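Local coordinates for protein PpBBE-like 1 D396N (Physcomitrella patens subsp. patens, PDB 6EO5) that probably oxidises cellobiose with a bi-covalently attached FAD, as an engineered variant of a moss berberine bridge enzyme-like oxidase, at residues K103-N108 with Y126-N131; K134-A139 with L300-L305; W266-Y271 with L307-Y312. One frame throughout, in Å; residues are numbered along the deposited sequence.

Contact 1: residues K103-N108 with Y126-N131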
loop_
_atom_site.group_PDB
_atom_site.type_symbol
_atom_site.label_atom_id
_atom_site.label_comp_id
_atom_site.label_asym_id
_atom_site.label_seq_id
_atom_site.Cartn_x
_atom_site.Cartn_y
_atom_site.Cartn_z
ATOM N N LYS A 103 3.851 -9.168 -16.685
ATOM C CA LYS A 103 4.501 -7.868 -16.816
ATOM C C LYS A 103 4.089 -7.158 -18.103
ATOM O O LYS A 103 4.858 -6.366 -18.656
ATOM C CB LYS A 103 6.020 -8.013 -16.747
ATOM C CG LYS A 103 6.509 -8.742 -15.505
ATOM C CD LYS A 103 7.148 -7.808 -14.493
ATOM C CE LYS A 103 7.438 -8.539 -13.178
ATOM N NZ LYS A 103 8.863 -8.939 -12.983
ATOM N N GLN A 104 2.872 -7.417 -18.585
ATOM C CA GLN A 104 2.422 -6.769 -19.806
ATOM C C GLN A 104 2.325 -5.262 -19.592
ATOM O O GLN A 104 1.818 -4.796 -18.568
ATOM C CB GLN A 104 1.081 -7.355 -20.278
ATOM C CG GLN A 104 -0.108 -7.248 -19.332
ATOM C CD GLN A 104 -0.289 -8.482 -18.431
ATOM O OE1 GLN A 104 0.683 -9.061 -17.924
ATOM N NE2 GLN A 104 -1.542 -8.882 -18.230
ATOM N N PHE A 105 2.862 -4.497 -20.546
ATOM C CA PHE A 105 2.868 -3.043 -20.460
ATOM C C PHE A 105 2.501 -2.443 -21.810
ATOM O O PHE A 105 2.919 -2.947 -22.855
ATOM C CB PHE A 105 4.241 -2.513 -20.002
ATOM C CG PHE A 105 4.297 -1.016 -19.863
ATOM C CD1 PHE A 105 3.871 -0.396 -18.695
ATOM C CD2 PHE A 105 4.766 -0.226 -20.899
ATOM C CE1 PHE A 105 3.912 0.988 -18.563
ATOM C CE2 PHE A 105 4.815 1.160 -20.775
ATOM C CZ PHE A 105 4.385 1.768 -19.614
ATOM N N SER A 106 1.707 -1.377 -21.781
ATOM C CA SER A 106 1.431 -0.584 -22.970
ATOM C C SER A 106 0.841 0.751 -22.529
ATOM O O SER A 106 0.072 0.801 -21.569
ATOM C CB SER A 106 0.484 -1.309 -23.932
ATOM O OG SER A 106 -0.830 -1.378 -23.417
ATOM N N TYR A 107 1.227 1.823 -23.219
ATOM C CA TYR A 107 0.806 3.186 -22.911
ATOM C C TYR A 107 0.008 3.726 -24.089
ATOM O O TYR A 107 0.430 3.591 -25.240
ATOM C CB TYR A 107 2.025 4.079 -22.614
ATOM C CG TYR A 107 1.763 5.576 -22.629
ATOM C CD1 TYR A 107 0.690 6.126 -21.938
ATOM C CD2 TYR A 107 2.611 6.447 -23.319
ATOM C CE1 TYR A 107 0.450 7.496 -21.954
ATOM C CE2 TYR A 107 2.380 7.821 -23.335
ATOM C CZ TYR A 107 1.301 8.337 -22.652
ATOM O OH TYR A 107 1.054 9.691 -22.662
ATOM N N ASN A 108 -1.150 4.312 -23.809
ATOM C CA ASN A 108 -1.989 4.930 -24.832
ATOM C C ASN A 108 -1.944 6.440 -24.612
ATOM O O ASN A 108 -2.634 6.969 -23.733
ATOM C CB ASN A 108 -3.410 4.385 -24.767
ATOM C CG ASN A 108 -4.293 4.918 -25.878
ATOM O OD1 ASN A 108 -4.144 6.058 -26.323
ATOM N ND2 ASN A 108 -5.227 4.093 -26.329
ATOM N N TYR A 126 7.434 2.689 -12.617
ATOM C CA TYR A 126 7.702 4.116 -12.793
ATOM C C TYR A 126 8.609 4.352 -13.993
ATOM O O TYR A 126 8.411 5.304 -14.757
ATOM C CB TYR A 126 8.359 4.704 -11.543
ATOM C CG TYR A 126 7.443 5.021 -10.385
ATOM C CD1 TYR A 126 6.369 5.894 -10.529
ATOM C CD2 TYR A 126 7.687 4.475 -9.122
ATOM C CE1 TYR A 126 5.547 6.186 -9.448
ATOM C CE2 TYR A 126 6.886 4.760 -8.048
ATOM C CZ TYR A 126 5.815 5.609 -8.209
ATOM O OH TYR A 126 5.025 5.878 -7.118
ATOM N N LEU A 127 9.633 3.508 -14.145
ATOM C CA LEU A 127 10.574 3.634 -15.248
ATOM C C LEU A 127 9.870 3.431 -16.585
ATOM O O LEU A 127 10.059 4.216 -17.524
ATOM C CB LEU A 127 11.705 2.624 -15.062
ATOM C CG LEU A 127 12.977 2.874 -15.861
ATOM C CD1 LEU A 127 13.302 4.364 -15.876
ATOM C CD2 LEU A 127 14.120 2.083 -15.265
ATOM N N ALA A 128 9.034 2.391 -16.680
ATOM C CA ALA A 128 8.313 2.134 -17.923
ATOM C C ALA A 128 7.409 3.301 -18.292
ATOM O O ALA A 128 7.349 3.703 -19.460
ATOM C CB ALA A 128 7.504 0.845 -17.809
ATOM N N LEU A 129 6.693 3.855 -17.309
ATOM C CA LEU A 129 5.757 4.943 -17.590
ATOM C C LEU A 129 6.481 6.248 -17.907
ATOM O O LEU A 129 5.969 7.072 -18.674
ATOM C CB LEU A 129 4.806 5.137 -16.405
ATOM C CG LEU A 129 3.680 4.107 -16.250
ATOM C CD1 LEU A 129 3.005 4.252 -14.888
ATOM C CD2 LEU A 129 2.659 4.265 -17.362
ATOM N N TRP A 130 7.660 6.458 -17.320
ATOM C CA TRP A 130 8.439 7.657 -17.617
ATOM C C TRP A 130 9.017 7.592 -19.028
ATOM O O TRP A 130 8.844 8.522 -19.831
ATOM C CB TRP A 130 9.549 7.805 -16.576
ATOM C CG TRP A 130 10.459 8.957 -16.805
ATOM C CD1 TRP A 130 11.773 8.898 -17.145
ATOM C CD2 TRP A 130 10.132 10.349 -16.690
ATOM N NE1 TRP A 130 12.288 10.163 -17.254
ATOM C CE2 TRP A 130 11.303 11.075 -16.983
ATOM C CE3 TRP A 130 8.962 11.050 -16.373
ATOM C CZ2 TRP A 130 11.347 12.473 -16.966
ATOM C CZ3 TRP A 130 9.004 12.450 -16.362
ATOM C CH2 TRP A 130 10.194 13.143 -16.661
ATOM N N ASN A 131 9.697 6.482 -19.344
ATOM C CA ASN A 131 10.258 6.273 -20.672
ATOM C C ASN A 131 9.187 6.311 -21.752
ATOM O O ASN A 131 9.431 6.805 -22.856
ATOM C CB ASN A 131 10.999 4.938 -20.717
ATOM C CG ASN A 131 12.286 4.943 -19.896
ATOM O OD1 ASN A 131 12.829 5.995 -19.560
ATOM N ND2 ASN A 131 12.778 3.752 -19.567
#
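Phe105 lays one face of its ring over the methyl group of Ala128, a compact case of an aromatic side chain on a strand meeting an alanine on a helix. Ala128 CB sits 3.7 Å from the centroid of the Phe105 ring and only 14° off the ring normal, a CH-pi contact displaced slightly toward the rim. Leu129 is met differently: its CG lies at the edge of the same ring, in plane, and Leu129 CD2 comes within 3.7 Å of Phe105 CE1. At the far end of the ring, Phe105 CZ reaches the backbone, 3.5 Å from Ala128 O. Phe105 gets this far because its CG stands anti to the backbone N (chi1 -179°), which carries the ring outward from strand 105-108. The isobutyl group of Leu129 leans back toward the ring although its CB does not head there. Strand 105-108 is itself held by pairing with strand 113-117, Ser106 bonding to Val115 through the backbone. On the helical side, the bond from Trp130 N to Tyr126 O (2.9 Å) belongs to helix 122-133, and Leu129 also packs on Ala114 and Val135. A serine in place of Phe105 would probably leave the Ala128 methyl without its aromatic partner and open a gap between strand and helix beside Leu129. The side chains that meet are all apolar, though the ring tip meets the Ala128 carbonyl; the contact depends on fit between a flat face, a methyl and a branched edge, and joins helix 122-133 to edge strand 105-108 of the FAD-binding domain by dispersion and partial burial, without directional bonds.

Contact 2: residues K134-A139 with L300-L305; sequences KVTIPA and LNWIQL
Thr136 and Trp302 meet at about a right angle, and nearly everything in this contact follows from how the small branched side chain is set against the indole. The methyl branch, Thr136 CG2, stands over one face of the Trp302 ring, 3.3 Å above its plane and offset toward the rim, with CG2 3.7 Å from Trp302 CZ2. The hydroxyl branch takes the polar role: Trp302 NE1 donates to Thr136 OG1 at 2.9 Å, but at 131° the N-H is poorly aimed and the bond is weak. One residue thus offers the indole both an apolar and a polar neighbour. Trp302 reaches across because, with chi1 near trans (-176°), the indole swings clear of its own backbone, out from the first turn of helix 302-308. Trp130, Val218 and Val222 also pack on it, while Thr136 is tied through its backbone to His216 of strand 207-217 and touched by Tyr126. Behind the tryptophan, Asn301 and Gln304 fix the helix start reciprocally. Gln304 N donates to Asn301 OD1 at 2.9 Å, and Asn301 N returns a bond of 3.0 Å to Gln304 OE1 that is almost straight, at 178°. Beyond Thr136 the chain bends through an inverse gamma turn centred on Pro138. The arrangement is that of a capping box opening a helix directly after strand 294-300, with the tryptophan just inside the cap packed on a short edge strand of the FAD-binding domain, the type of domain shared by the vanillyl-alcohol oxidase flavoproteins.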
loop_
_atom_site.group_PDB
_atom_site.type_symbol
_atom_site.label_atom_id
_atom_site.label_comp_id
_atom_site.label_asym_id
_atom_site.label_seq_id
_atom_site.Cartn_x
_atom_site.Cartn_y
_atom_site.Cartn_z
ATOM N N LYS A 134 6.648 10.162 -20.300
ATOM C CA LYS A 134 6.790 11.073 -19.158
ATOM C C LYS A 134 5.481 11.207 -18.367
ATOM O O LYS A 134 5.044 12.302 -17.997
ATOM C CB LYS A 134 7.306 12.433 -19.616
ATOM C CG LYS A 134 8.784 12.417 -19.898
ATOM C CD LYS A 134 9.252 13.740 -20.444
ATOM C CE LYS A 134 10.680 13.638 -20.951
ATOM N NZ LYS A 134 11.149 14.962 -21.440
ATOM N N VAL A 135 4.855 10.062 -18.100
ATOM C CA VAL A 135 3.636 9.987 -17.310
ATOM C C VAL A 135 3.897 9.131 -16.068
ATOM O O VAL A 135 4.975 8.562 -15.880
ATOM C CB VAL A 135 2.447 9.431 -18.122
ATOM C CG1 VAL A 135 2.145 10.350 -19.280
ATOM C CG2 VAL A 135 2.755 8.033 -18.624
ATOM N N THR A 136 2.881 9.039 -15.218
ATOM C CA THR A 136 3.002 8.260 -13.992
ATOM C C THR A 136 1.609 7.934 -13.484
ATOM O O THR A 136 0.610 8.505 -13.929
ATOM C CB THR A 136 3.805 9.020 -12.922
ATOM O OG1 THR A 136 4.336 8.099 -11.966
ATOM C CG2 THR A 136 2.940 10.054 -12.214
ATOM N N ILE A 137 1.554 6.981 -12.563
ATOM C CA ILE A 137 0.402 6.856 -11.679
ATOM C C ILE A 137 0.856 7.337 -10.305
ATOM O O ILE A 137 2.059 7.286 -9.999
ATOM C CB ILE A 137 -0.131 5.416 -11.633
ATOM C CG1 ILE A 137 0.928 4.470 -11.085
ATOM C CG2 ILE A 137 -0.596 4.989 -12.998
ATOM C CD1 ILE A 137 0.424 3.066 -10.927
ATOM N N PRO A 138 -0.066 7.820 -9.431
ATOM C CA PRO A 138 0.343 8.326 -8.110
ATOM C C PRO A 138 0.557 7.209 -7.083
ATOM O O PRO A 138 -0.108 7.142 -6.041
ATOM C CB PRO A 138 -0.821 9.260 -7.750
ATOM C CG PRO A 138 -2.007 8.638 -8.405
ATOM C CD PRO A 138 -1.511 7.989 -9.675
ATOM N N ALA A 139 1.525 6.330 -7.355
ATOM C CA ALA A 139 1.797 5.202 -6.470
ATOM C C ALA A 139 2.699 5.614 -5.308
ATOM O O ALA A 139 3.151 6.757 -5.211
ATOM C CB ALA A 139 2.415 4.040 -7.244
ATOM N N LEU A 300 13.837 18.713 -9.551
ATOM C CA LEU A 300 14.162 17.439 -10.185
ATOM C C LEU A 300 13.157 17.155 -11.289
ATOM O O LEU A 300 12.110 17.798 -11.372
ATOM C CB LEU A 300 14.118 16.277 -9.178
ATOM C CG LEU A 300 14.952 16.368 -7.910
ATOM C CD1 LEU A 300 14.593 15.242 -6.973
ATOM C CD2 LEU A 300 16.411 16.304 -8.298
ATOM N N ASN A 301 13.465 16.170 -12.134
ATOM C CA ASN A 301 12.431 15.607 -12.986
ATOM C C ASN A 301 11.781 14.437 -12.253
ATOM O O ASN A 301 12.209 14.045 -11.159
ATOM C CB ASN A 301 12.988 15.198 -14.353
ATOM C CG ASN A 301 13.948 14.023 -14.290
ATOM O OD1 ASN A 301 13.737 13.044 -13.566
ATOM N ND2 ASN A 301 15.009 14.103 -15.083
ATOM N N TRP A 302 10.756 13.842 -12.874
ATOM C CA TRP A 302 9.920 12.892 -12.148
ATOM C C TRP A 302 10.695 11.629 -11.766
ATOM O O TRP A 302 10.617 11.167 -10.621
ATOM C CB TRP A 302 8.670 12.547 -12.959
ATOM C CG TRP A 302 7.737 11.653 -12.188
ATOM C CD1 TRP A 302 7.488 10.318 -12.409
ATOM C CD2 TRP A 302 6.970 12.014 -11.032
ATOM N NE1 TRP A 302 6.593 9.843 -11.479
ATOM C CE2 TRP A 302 6.264 10.858 -10.619
ATOM C CE3 TRP A 302 6.807 13.203 -10.311
ATOM C CZ2 TRP A 302 5.402 10.860 -9.519
ATOM C CZ3 TRP A 302 5.945 13.203 -9.220
ATOM C CH2 TRP A 302 5.258 12.036 -8.832
ATOM N N ILE A 303 11.456 11.054 -12.706
ATOM C CA ILE A 303 12.139 9.800 -12.398
ATOM C C ILE A 303 13.279 10.029 -11.407
ATOM O O ILE A 303 13.671 9.101 -10.686
ATOM C CB ILE A 303 12.614 9.098 -13.692
ATOM C CG1 ILE A 303 12.693 7.588 -13.469
ATOM C CG2 ILE A 303 13.954 9.665 -14.214
ATOM C CD1 ILE A 303 11.321 6.928 -13.374
ATOM N N GLN A 304 13.802 11.258 -11.331
ATOM C CA GLN A 304 14.743 11.601 -10.270
ATOM C C GLN A 304 14.042 11.680 -8.929
ATOM O O GLN A 304 14.636 11.362 -7.895
ATOM C CB GLN A 304 15.420 12.936 -10.563
ATOM C CG GLN A 304 16.461 12.892 -11.643
ATOM C CD GLN A 304 17.017 14.268 -11.927
ATOM O OE1 GLN A 304 16.279 15.189 -12.281
ATOM N NE2 GLN A 304 18.324 14.426 -11.741
ATOM N N LEU A 305 12.793 12.154 -8.929
ATOM C CA LEU A 305 12.045 12.279 -7.690
ATOM C C LEU A 305 11.784 10.906 -7.080
ATOM O O LEU A 305 11.939 10.710 -5.867
ATOM C CB LEU A 305 10.733 13.022 -7.948
ATOM C CG LEU A 305 9.917 12.984 -6.659
ATOM C CD1 LEU A 305 10.249 14.184 -5.786
ATOM C CD2 LEU A 305 8.428 12.826 -6.904
#

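Contact 3: residues W266-Y271 with L307-Y312; sequences WLEGTY and LVNWNY
The Schellman end of helix 302-308 presents Asn309 to Glu268 and Thr270, neighbours on one face of strand 264-271 in the seven-stranded antiparallel sheet. These two side chains flank Gly269, so alternation along the strand turns both toward the helix end. Glu268 extends fully, trans at chi1 (-175°) and straight beyond, and its carboxylate reaches the amide of Asn309 with the two planes 82° apart. The nearest approach there is 3.4 Å, from Glu268 OE2 to Asn309 OD1 as modelled, but the amide is probably turned over in the model. The firm partner of Glu268 OE2 is His224 on the adjacent strand 222-230, a hydrogen bond that is likely to steady the carboxylate beside Asn309; the other carboxylate oxygen, OE1, makes a long, weak ion pair with Lys226 NZ. Thr270 keeps a looser contact, its OG1 at 3.6 Å from the nearest amide atom of Asn309, modelled as ND2. Phe158 packs against both residues. The backbone holds Asn309 in place: its carbonyl accepts from Asn141, and around it the chain reverses. Leu307 O takes two N-H groups from opposite faces of its plane, Trp310 N at 3.1 Å and Tyr312 N at 2.9 Å, while Asn311 N bonds to Val308 O at 2.9 Å. Asn311, with positive phi (69°), is the C-prime residue. Polar groups gathered between sheet and helix end, with the Asn309 side chain about 9 Å from the bound FAD, suit the region where, in this family, the sheet of the substrate domain faces the flavin.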
loop_
_atom_site.group_PDB
_atom_site.type_symbol
_atom_site.label_atom_id
_atom_site.label_comp_id
_atom_site.label_asym_id
_atom_site.label_seq_id
_atom_site.Cartn_x
_atom_site.Cartn_y
_atom_site.Cartn_z
ATOM N N TRP A 266 10.814 14.592 10.901
ATOM C CA TRP A 266 10.983 15.354 9.670
ATOM C C TRP A 266 9.651 15.541 8.961
ATOM O O TRP A 266 8.676 14.833 9.220
ATOM C CB TRP A 266 12.006 14.702 8.723
ATOM C CG TRP A 266 11.615 13.391 8.051
ATOM C CD1 TRP A 266 10.594 13.180 7.155
ATOM C CD2 TRP A 266 12.300 12.129 8.174
ATOM N NE1 TRP A 266 10.589 11.863 6.742
ATOM C CE2 TRP A 266 11.629 11.203 7.348
ATOM C CE3 TRP A 266 13.421 11.698 8.900
ATOM C CZ2 TRP A 266 12.035 9.875 7.241
ATOM C CZ3 TRP A 266 13.822 10.379 8.784
ATOM C CH2 TRP A 266 13.130 9.487 7.966
ATOM N N LEU A 267 9.625 16.533 8.076
ATOM C CA LEU A 267 8.568 16.691 7.091
ATOM C C LEU A 267 9.205 16.477 5.731
ATOM O O LEU A 267 10.199 17.129 5.409
ATOM C CB LEU A 267 7.920 18.073 7.168
ATOM C CG LEU A 267 6.888 18.360 6.081
ATOM C CD1 LEU A 267 5.735 17.372 6.164
ATOM C CD2 LEU A 267 6.381 19.785 6.174
ATOM N N GLU A 268 8.667 15.545 4.956
ATOM C CA GLU A 268 9.145 15.285 3.607
ATOM C C GLU A 268 7.997 15.441 2.618
ATOM O O GLU A 268 6.861 15.061 2.916
ATOM C CB GLU A 268 9.762 13.891 3.493
ATOM C CG GLU A 268 10.365 13.642 2.125
ATOM C CD GLU A 268 11.006 12.279 1.978
ATOM O OE1 GLU A 268 10.816 11.432 2.886
ATOM O OE2 GLU A 268 11.699 12.066 0.945
ATOM N N GLY A 269 8.284 16.002 1.441
ATOM C CA GLY A 269 7.203 16.244 0.503
ATOM C C GLY A 269 7.663 16.480 -0.919
ATOM O O GLY A 269 8.837 16.724 -1.197
ATOM N N THR A 270 6.691 16.412 -1.822
ATOM C CA THR A 270 6.903 16.647 -3.239
ATOM C C THR A 270 5.932 17.716 -3.714
ATOM O O THR A 270 4.725 17.623 -3.457
ATOM C CB THR A 270 6.714 15.357 -4.040
ATOM O OG1 THR A 270 7.687 14.389 -3.612
ATOM C CG2 THR A 270 6.865 15.633 -5.542
ATOM N N TYR A 271 6.468 18.726 -4.403
ATOM C CA TYR A 271 5.700 19.845 -4.946
ATOM C C TYR A 271 5.706 19.755 -6.465
ATOM O O TYR A 271 6.777 19.742 -7.089
ATOM C CB TYR A 271 6.281 21.177 -4.478
ATOM C CG TYR A 271 5.714 22.385 -5.174
ATOM C CD1 TYR A 271 4.343 22.532 -5.348
ATOM C CD2 TYR A 271 6.551 23.397 -5.644
ATOM C CE1 TYR A 271 3.817 23.647 -5.991
ATOM C CE2 TYR A 271 6.038 24.524 -6.289
ATOM C CZ TYR A 271 4.671 24.645 -6.456
ATOM O OH TYR A 271 4.164 25.759 -7.089
ATOM N N LEU A 307 13.697 8.409 -7.396
ATOM C CA LEU A 307 14.943 7.927 -6.816
ATOM C C LEU A 307 15.216 8.592 -5.478
ATOM O O LEU A 307 15.634 7.930 -4.521
ATOM C CB LEU A 307 16.093 8.161 -7.789
ATOM C CG LEU A 307 16.052 7.231 -9.004
ATOM C CD1 LEU A 307 16.736 7.855 -10.213
ATOM C CD2 LEU A 307 16.688 5.902 -8.636
ATOM N N VAL A 308 14.978 9.896 -5.385
ATOM C CA VAL A 308 15.293 10.603 -4.154
ATOM C C VAL A 308 14.360 10.155 -3.037
ATOM O O VAL A 308 14.783 9.986 -1.883
ATOM C CB VAL A 308 15.237 12.121 -4.396
ATOM C CG1 VAL A 308 15.361 12.879 -3.100
ATOM C CG2 VAL A 308 16.354 12.523 -5.344
ATOM N N ASN A 309 13.085 9.911 -3.369
ATOM C CA ASN A 309 12.113 9.442 -2.388
ATOM C C ASN A 309 12.428 8.049 -1.877
ATOM O O ASN A 309 11.738 7.573 -0.973
ATOM C CB ASN A 309 10.699 9.450 -2.965
ATOM C CG ASN A 309 10.063 10.812 -2.907
ATOM O OD1 ASN A 309 10.574 11.708 -2.243
ATOM N ND2 ASN A 309 8.938 10.978 -3.592
ATOM N N TRP A 310 13.435 7.381 -2.431
ATOM C CA TRP A 310 13.928 6.138 -1.859
ATOM C C TRP A 310 15.413 6.219 -1.507
ATOM O O TRP A 310 16.103 5.197 -1.483
ATOM C CB TRP A 310 13.643 4.968 -2.791
ATOM C CG TRP A 310 13.599 3.691 -2.044
ATOM C CD1 TRP A 310 14.433 2.619 -2.199
ATOM C CD2 TRP A 310 12.695 3.350 -0.990
ATOM N NE1 TRP A 310 14.097 1.632 -1.315
ATOM C CE2 TRP A 310 13.036 2.051 -0.555
ATOM C CE3 TRP A 310 11.625 4.012 -0.375
ATOM C CZ2 TRP A 310 12.336 1.387 0.470
ATOM C CZ3 TRP A 310 10.935 3.361 0.642
ATOM C CH2 TRP A 310 11.296 2.054 1.056
ATOM N N ASN A 311 15.904 7.432 -1.221
ATOM C CA ASN A 311 17.256 7.686 -0.725
ATOM C C ASN A 311 18.345 7.411 -1.761
ATOM O O ASN A 311 19.493 7.126 -1.401
ATOM C CB ASN A 311 17.530 6.890 0.551
ATOM C CG ASN A 311 16.653 7.325 1.690
ATOM O OD1 ASN A 311 16.643 8.491 2.052
ATOM N ND2 ASN A 311 15.883 6.393 2.247
ATOM N N TYR A 312 18.018 7.486 -3.015
ATOM C CA TYR A 312 19.136 7.461 -3.944
ATOM C C TYR A 312 19.514 8.888 -4.313
ATOM O O TYR A 312 18.633 9.746 -4.432
ATOM C CB TYR A 312 18.789 6.697 -5.222
ATOM C CG TYR A 312 18.739 5.187 -5.085
ATOM C CD1 TYR A 312 19.905 4.430 -5.082
ATOM C CD2 TYR A 312 17.523 4.513 -4.989
ATOM C CE1 TYR A 312 19.860 3.042 -4.972
ATOM C CE2 TYR A 312 17.471 3.127 -4.876
ATOM C CZ TYR A 312 18.642 2.397 -4.871
ATOM O OH TYR A 312 18.596 1.023 -4.773
#

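Overall arrangement
Contacts 2 and 3 share helix 302-308, one at its capped start and the other at its Schellman end, and both are buried; contact 1 lies farther out, partly buried at a sheet edge. Contacts 1 and 2 are also continuous, since helix 122-133 is followed, after Lys134, by strand 135-136, and Trp130 packs on Trp302. Their centres are 12 Å apart, as are those of contacts 2 and 3, whereas contacts 1 and 3 do not touch. Chemistry changes along this series: an apolar ring face and edge, then a methyl-indole packing with one weak bond, then carboxylate, amide and hydroxyl groups nearer the flavin.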